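Local coordinates for [4Fe-4S]-dependent U34-ARNt thiolase (Methanococcus maripaludis, PDB 6SCY), which probably adds sulfur to the wobble uridine of transfer RNA, using ATP and a [4Fe-4S] cluster, at residues K39-D44 against K204-L209; I50-G55 against C162-I167. All blocks are in the same frame, centred on the assembly; numbering follows the deposited sequence.

In the fold
Both contacts reach the parallel sheet of the PP-loop domain, with centres about 10 Å apart. Contact 2 pairs strands 51-55 and 164-167 inside the sheet; contact 1 sets the end of helix 26-41 against the neighbouring strand 204-206 and the turn after it. The two are stitched together by probable backbone bonds, Ile206 N to Leu165 O and Ile206 O to Ile167 N, each 2.8 Å. Along the chain contact 2 is nested within the loop that contact 1 closes. Both approach the predicted ATP site: Gly55 belongs to it, and Pro208 lies about 5 Å from Gly168, another of its predicted residues. About 13 Å separates Gly55 from the bound iron-sulfur cluster.

Contact 1: K39-D44 against K204-L209; sequences KTLGRD and KRIKPL. With SO4 (sulfate ion), chain P; SO4 (sulfate ion), chain B; SO4 (sulfate ion), chain X.
Leu41 lays its CD2 methyl over the Pro208 ring, 3.8 Å from Pro208 CG, and the same methyl meets the end of Ile206, 3.8 Å from Ile206 CD1. This small apolar patch joins the C-terminal end of helix 26-41 to strand 204-206, the outermost strand on its side of the parallel PP-loop sheet within this chain, and to the turn that follows it. With chi1 at -59°, the Leu41 branch lies beside its own backbone N, and from there its end comes nearer to the strand segment than its CB does. The Leu41 and Ile206 side chains cross at about a right angle, whereas Leu41 meets the proline aslant. Pro208 also packs on Met65 and Leu69 of helix 60-75, which places the patch between two helices.

Next to Leu41 in the helix, Thr40 sets its methyl against the backbone, with Thr40 CG2 3.6 Å from Lys207 O. Its hydroxyl works through a water, which donates to Thr40 OG1 at 2.7 Å and to Pro208 O at 2.7 Å; OG1 is also hydrogen-bonded to Lys36 O within the helix.

Gly42 leaves the helix with a positive phi of 86°, and the chain turns there toward a sulfate (chain P), one of several probably taken from the crystallisation liquor. Arg43 N gives that ion a bond of 3.1 Å to O1, with a weak, more bent one to O2. The bent Arg43 side chain curls back until the same sulfate lies over one face of its guanidinium, offset toward the rim. A second sulfate (chain X) comes to the edge, its O1 3.3 Å from Arg43 NH2. On the strand, the extended Arg205 forms a salt bridge through NH1 with a further sulfate; O3 of the chain B sulfate lies in its guanidinium plane, weakly bonded to Arg205 NH1 at 3.5 Å.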
loop_
_atom_site.group_PDB
_atom_site.type_symbol
_atom_site.label_atom_id
_atom_site.label_comp_id
_atom_site.label_asym_id
_atom_site.label_seq_id
_atom_site.Cartn_x
_atom_site.Cartn_y
_atom_site.Cartn_z
ATOM N N LYS A 39 1.357 22.699 -13.261
ATOM C CA LYS A 39 1.970 21.437 -13.673
ATOM C C LYS A 39 0.962 20.288 -13.534
ATOM O O LYS A 39 0.898 19.447 -14.429
ATOM C CB LYS A 39 3.233 21.156 -12.830
ATOM C CG LYS A 39 4.218 20.198 -13.483
ATOM C CD LYS A 39 5.580 20.226 -12.796
ATOM C CE LYS A 39 6.669 19.657 -13.670
ATOM N NZ LYS A 39 7.994 19.700 -12.998
ATOM N N THR A 40 0.181 20.256 -12.421
ATOM C CA THR A 40 -0.829 19.219 -12.142
ATOM C C THR A 40 -1.963 19.215 -13.192
ATOM O O THR A 40 -2.349 18.143 -13.667
ATOM C CB THR A 40 -1.366 19.307 -10.688
ATOM O OG1 THR A 40 -0.286 19.386 -9.765
ATOM C CG2 THR A 40 -2.203 18.110 -10.305
ATOM N N LEU A 41 -2.476 20.408 -13.554
ATOM C CA LEU A 41 -3.570 20.579 -14.512
ATOM C C LEU A 41 -3.162 20.358 -15.973
ATOM O O LEU A 41 -3.870 19.655 -16.694
ATOM C CB LEU A 41 -4.239 21.945 -14.343
ATOM C CG LEU A 41 -4.833 22.240 -12.984
ATOM C CD1 LEU A 41 -5.002 23.716 -12.794
ATOM C CD2 LEU A 41 -6.159 21.535 -12.796
ATOM N N GLY A 42 -2.055 20.968 -16.398
ATOM C CA GLY A 42 -1.550 20.848 -17.762
ATOM C C GLY A 42 -2.154 21.823 -18.754
ATOM O O GLY A 42 -3.084 22.564 -18.421
ATOM N N ARG A 43 -1.622 21.811 -19.997
ATOM C CA ARG A 43 -2.038 22.671 -21.117
ATOM C C ARG A 43 -3.476 22.428 -21.563
ATOM O O ARG A 43 -4.121 23.352 -22.053
ATOM C CB ARG A 43 -1.103 22.491 -22.329
ATOM C CG ARG A 43 0.254 23.186 -22.199
ATOM C CD ARG A 43 1.005 23.290 -23.528
ATOM N NE ARG A 43 1.323 21.980 -24.108
ATOM C CZ ARG A 43 2.426 21.284 -23.849
ATOM N NH1 ARG A 43 3.342 21.762 -23.014
ATOM N NH2 ARG A 43 2.621 20.102 -24.421
ATOM N N ASP A 44 -3.960 21.183 -21.421
ATOM C CA ASP A 44 -5.304 20.759 -21.833
ATOM C C ASP A 44 -6.397 21.372 -20.956
ATOM O O ASP A 44 -7.504 21.623 -21.443
ATOM C CB ASP A 44 -5.415 19.224 -21.848
ATOM C CG ASP A 44 -4.396 18.552 -22.751
ATOM O OD1 ASP A 44 -4.603 18.556 -23.988
ATOM O OD2 ASP A 44 -3.385 18.030 -22.222
ATOM N N LYS A 204 -14.881 15.074 -16.862
ATOM C CA LYS A 204 -13.594 14.709 -16.267
ATOM C C LYS A 204 -13.337 15.386 -14.925
ATOM O O LYS A 204 -13.375 16.615 -14.830
ATOM C CB LYS A 204 -12.443 14.988 -17.251
ATOM C CG LYS A 204 -11.290 13.994 -17.156
ATOM C CD LYS A 204 -10.109 14.516 -16.348
ATOM C CE LYS A 204 -8.929 13.582 -16.461
ATOM N NZ LYS A 204 -7.704 14.173 -15.862
ATOM N N ARG A 205 -13.081 14.569 -13.893
ATOM C CA ARG A 205 -12.783 15.023 -12.538
ATOM C C ARG A 205 -11.311 15.419 -12.432
ATOM O O ARG A 205 -10.430 14.564 -12.548
ATOM C CB ARG A 205 -13.117 13.926 -11.516
ATOM C CG ARG A 205 -14.371 14.184 -10.699
ATOM C CD ARG A 205 -14.667 13.017 -9.773
ATOM N NE ARG A 205 -15.795 13.297 -8.889
ATOM C CZ ARG A 205 -15.686 13.569 -7.594
ATOM N NH1 ARG A 205 -14.496 13.571 -7.007
ATOM N NH2 ARG A 205 -16.767 13.811 -6.871
ATOM N N ILE A 206 -11.045 16.719 -12.258
ATOM C CA ILE A 206 -9.688 17.261 -12.112
ATOM C C ILE A 206 -9.465 17.692 -10.656
ATOM O O ILE A 206 -10.405 18.146 -10.010
ATOM C CB ILE A 206 -9.332 18.379 -13.146
ATOM C CG1 ILE A 206 -10.368 19.532 -13.155
ATOM C CG2 ILE A 206 -9.158 17.787 -14.539
ATOM C CD1 ILE A 206 -9.847 20.923 -13.525
ATOM N N LYS A 207 -8.247 17.504 -10.126
ATOM C CA LYS A 207 -7.901 17.890 -8.753
ATOM C C LYS A 207 -6.692 18.823 -8.813
ATOM O O LYS A 207 -5.557 18.343 -8.896
ATOM C CB LYS A 207 -7.617 16.666 -7.864
ATOM C CG LYS A 207 -8.856 15.875 -7.496
ATOM C CD LYS A 207 -8.589 14.381 -7.549
ATOM C CE LYS A 207 -9.828 13.601 -7.907
ATOM N NZ LYS A 207 -10.277 13.860 -9.306
ATOM N N PRO A 208 -6.898 20.159 -8.847
ATOM C CA PRO A 208 -5.745 21.064 -8.934
ATOM C C PRO A 208 -4.816 20.975 -7.728
ATOM O O PRO A 208 -3.612 21.066 -7.898
ATOM C CB PRO A 208 -6.388 22.452 -9.074
ATOM C CG PRO A 208 -7.810 22.194 -9.484
ATOM C CD PRO A 208 -8.165 20.914 -8.804
ATOM N N LEU A 209 -5.368 20.734 -6.533
ATOM C CA LEU A 209 -4.600 20.665 -5.286
ATOM C C LEU A 209 -3.958 19.293 -4.986
ATOM O O LEU A 209 -3.304 19.148 -3.951
ATOM C CB LEU A 209 -5.477 21.127 -4.096
ATOM C CG LEU A 209 -6.020 22.579 -4.119
ATOM C CD1 LEU A 209 -6.913 22.828 -2.956
ATOM C CD2 LEU A 209 -4.914 23.587 -4.044
HETATM S S SO4 P . 1.417 19.800 -19.761
HETATM O O1 SO4 P . 0.234 19.317 -20.479
HETATM O O2 SO4 P . 1.302 21.240 -19.545
HETATM O O3 SO4 P . 1.521 19.125 -18.468
HETATM O O4 SO4 P . 2.615 19.526 -20.552
HETATM S S SO4 B . -16.139 14.619 -2.949
HETATM O O1 SO4 B . -16.365 15.851 -3.702
HETATM O O2 SO4 B . -15.754 14.944 -1.574
HETATM O O3 SO4 B . -15.074 13.843 -3.580
HETATM O O4 SO4 B . -17.368 13.829 -2.940
HETATM S S SO4 X . 5.766 17.764 -21.851
HETATM O O1 SO4 X . 4.989 18.613 -22.754
HETATM O O2 SO4 X . 7.130 18.280 -21.764
HETATM O O3 SO4 X . 5.153 17.781 -20.525
HETATM O O4 SO4 X . 5.789 16.391 -22.358
HETATM O O HOH W 1 -1.319 19.812 -7.266
#

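Contact 2: I50-G55 against C162-I167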
loop_
_atom_site.group_PDB
_atom_site.type_symbol
_atom_site.label_atom_id
_atom_site.label_comp_id
_atom_site.label_asym_id
_atom_site.label_seq_id
_atom_site.Cartn_x
_atom_site.Cartn_y
_atom_site.Cartn_z
ATOM N N ILE A 50 -12.530 26.798 -22.809
ATOM C CA ILE A 50 -12.973 25.734 -21.889
ATOM C C ILE A 50 -13.753 26.315 -20.685
ATOM O O ILE A 50 -13.481 27.429 -20.247
ATOM C CB ILE A 50 -11.889 24.700 -21.438
ATOM C CG1 ILE A 50 -10.709 25.365 -20.742
ATOM C CG2 ILE A 50 -11.432 23.778 -22.565
ATOM C CD1 ILE A 50 -10.737 25.097 -19.357
ATOM N N LYS A 51 -14.712 25.533 -20.163
ATOM C CA LYS A 51 -15.576 25.865 -19.028
ATOM C C LYS A 51 -15.273 24.876 -17.892
ATOM O O LYS A 51 -15.316 23.663 -18.121
ATOM C CB LYS A 51 -17.051 25.757 -19.479
ATOM C CG LYS A 51 -18.071 26.258 -18.476
ATOM C CD LYS A 51 -19.476 26.034 -18.983
ATOM C CE LYS A 51 -20.168 27.321 -19.351
ATOM N NZ LYS A 51 -21.629 27.117 -19.507
ATOM N N VAL A 52 -14.936 25.377 -16.687
ATOM C CA VAL A 52 -14.626 24.491 -15.555
ATOM C C VAL A 52 -15.575 24.698 -14.390
ATOM O O VAL A 52 -15.586 25.767 -13.784
ATOM C CB VAL A 52 -13.144 24.545 -15.092
ATOM C CG1 VAL A 52 -12.909 23.669 -13.863
ATOM C CG2 VAL A 52 -12.192 24.149 -16.212
ATOM N N ALA A 53 -16.357 23.660 -14.072
ATOM C CA ALA A 53 -17.265 23.618 -12.930
ATOM C C ALA A 53 -16.399 23.228 -11.750
ATOM O O ALA A 53 -15.422 22.504 -11.942
ATOM C CB ALA A 53 -18.325 22.556 -13.149
ATOM N N MET A 54 -16.714 23.700 -10.546
ATOM C CA MET A 54 -15.885 23.347 -9.402
ATOM C C MET A 54 -16.682 23.147 -8.141
ATOM O O MET A 54 -17.406 24.045 -7.719
ATOM C CB MET A 54 -14.715 24.327 -9.189
ATOM C CG MET A 54 -15.084 25.766 -9.267
ATOM S SD MET A 54 -13.685 26.798 -8.828
ATOM C CE MET A 54 -14.523 28.303 -8.566
ATOM N N GLY A 55 -16.561 21.954 -7.572
ATOM C CA GLY A 55 -17.237 21.576 -6.341
ATOM C C GLY A 55 -16.658 22.325 -5.162
ATOM O O GLY A 55 -15.538 22.038 -4.734
ATOM N N CYS A 162 -20.008 21.714 -18.961
ATOM C CA CYS A 162 -18.638 21.953 -18.510
ATOM C C CYS A 162 -17.686 20.919 -19.056
ATOM O O CYS A 162 -18.066 19.767 -19.254
ATOM C CB CYS A 162 -18.574 22.018 -16.987
ATOM S SG CYS A 162 -19.450 23.435 -16.274
ATOM N N ASP A 163 -16.444 21.328 -19.296
ATOM C CA ASP A 163 -15.404 20.452 -19.820
ATOM C C ASP A 163 -14.734 19.640 -18.702
ATOM O O ASP A 163 -14.362 18.482 -18.917
ATOM C CB ASP A 163 -14.382 21.269 -20.628
ATOM C CG ASP A 163 -14.997 21.892 -21.861
ATOM O OD1 ASP A 163 -15.394 21.133 -22.773
ATOM O OD2 ASP A 163 -15.094 23.137 -21.911
ATOM N N PHE A 164 -14.592 20.246 -17.511
ATOM C CA PHE A 164 -13.967 19.610 -16.356
ATOM C C PHE A 164 -14.708 19.919 -15.058
ATOM O O PHE A 164 -15.367 20.959 -14.945
ATOM C CB PHE A 164 -12.498 20.035 -16.232
ATOM C CG PHE A 164 -11.635 19.706 -17.423
ATOM C CD1 PHE A 164 -11.171 18.412 -17.629
ATOM C CD2 PHE A 164 -11.273 20.693 -18.331
ATOM C CE1 PHE A 164 -10.367 18.109 -18.730
ATOM C CE2 PHE A 164 -10.466 20.389 -19.431
ATOM C CZ PHE A 164 -10.019 19.098 -19.622
ATOM N N LEU A 165 -14.593 19.006 -14.081
ATOM C CA LEU A 165 -15.159 19.161 -12.746
ATOM C C LEU A 165 -13.970 19.185 -11.775
ATOM O O LEU A 165 -13.318 18.162 -11.573
ATOM C CB LEU A 165 -16.162 18.028 -12.428
ATOM C CG LEU A 165 -16.695 17.909 -10.991
ATOM C CD1 LEU A 165 -17.713 18.987 -10.666
ATOM C CD2 LEU A 165 -17.328 16.556 -10.773
ATOM N N ALA A 166 -13.649 20.374 -11.239
ATOM C CA ALA A 166 -12.537 20.556 -10.315
ATOM C C ALA A 166 -12.936 20.222 -8.876
ATOM O O ALA A 166 -13.944 20.725 -8.386
ATOM C CB ALA A 166 -11.997 21.970 -10.417
ATOM N N ILE A 167 -12.169 19.324 -8.225
ATOM C CA ILE A 167 -12.380 18.863 -6.844
ATOM C C ILE A 167 -11.154 19.245 -6.001
ATOM O O ILE A 167 -10.021 19.039 -6.432
ATOM C CB ILE A 167 -12.722 17.332 -6.765
ATOM C CG1 ILE A 167 -13.751 16.877 -7.832
ATOM C CG2 ILE A 167 -13.168 16.915 -5.365
ATOM C CD1 ILE A 167 -15.159 17.385 -7.677
#
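A chi1 of -64° turns the Asp163 carboxylate to the side of its own backbone N, so that OD2 reaches across to Lys51 N at 3.0 Å through the lone pair directed away from the other carboxylate oxygen. The same OD2 rests against CA and CB of Ile50. Asp163 N answers with a bond to Lys51 O of 2.8 Å, so main chain and side chain of one residue together grip Lys51 just ahead of the strand pairing. Val52 holds CG1 anti to its backbone N (chi1 177°), which sets this methyl 3.9 Å from Ala166 CB and leaves CG2 at the edge of the Phe164 ring, 4.2 Å from CD2 of Phe164.

Beyond this start, strands 51-55 and 164-167 run parallel, the axes of the two short segments 33° apart. Ala53 takes part twice, its N bonded to Phe164 O at 3.0 Å and its O receiving Ala166 N at 2.9 Å; Gly55 N continues the ladder to Ala166 O at 3.0 Å. These are the first and fourth strands of the doubly wound PP-loop sheet, of order 3-2-1-4-5, and adjoin where the direction of winding switches. Gly55 at the carboxyl end belongs to the predicted ATP-binding loop.

Helices 60-75 and 141-159 cover opposite faces of this strand pair. Val52, Met54, Phe164 and Ala166 lie on one, where Met54 CB abuts the Ala166 methyl and helix 60-75 covers Val52 and Met54 with Tyr73, Met65 and Ala66. Ala53 and Leu165 lie on the other, against Ser157 and Leu153 of helix 141-159. Here Cys162 SG packs against the Ala53 methyl and lies 3.8 Å from Lys51 CD; the lysine then ends in a hydrogen bond from Lys51 NZ to Glu160 O.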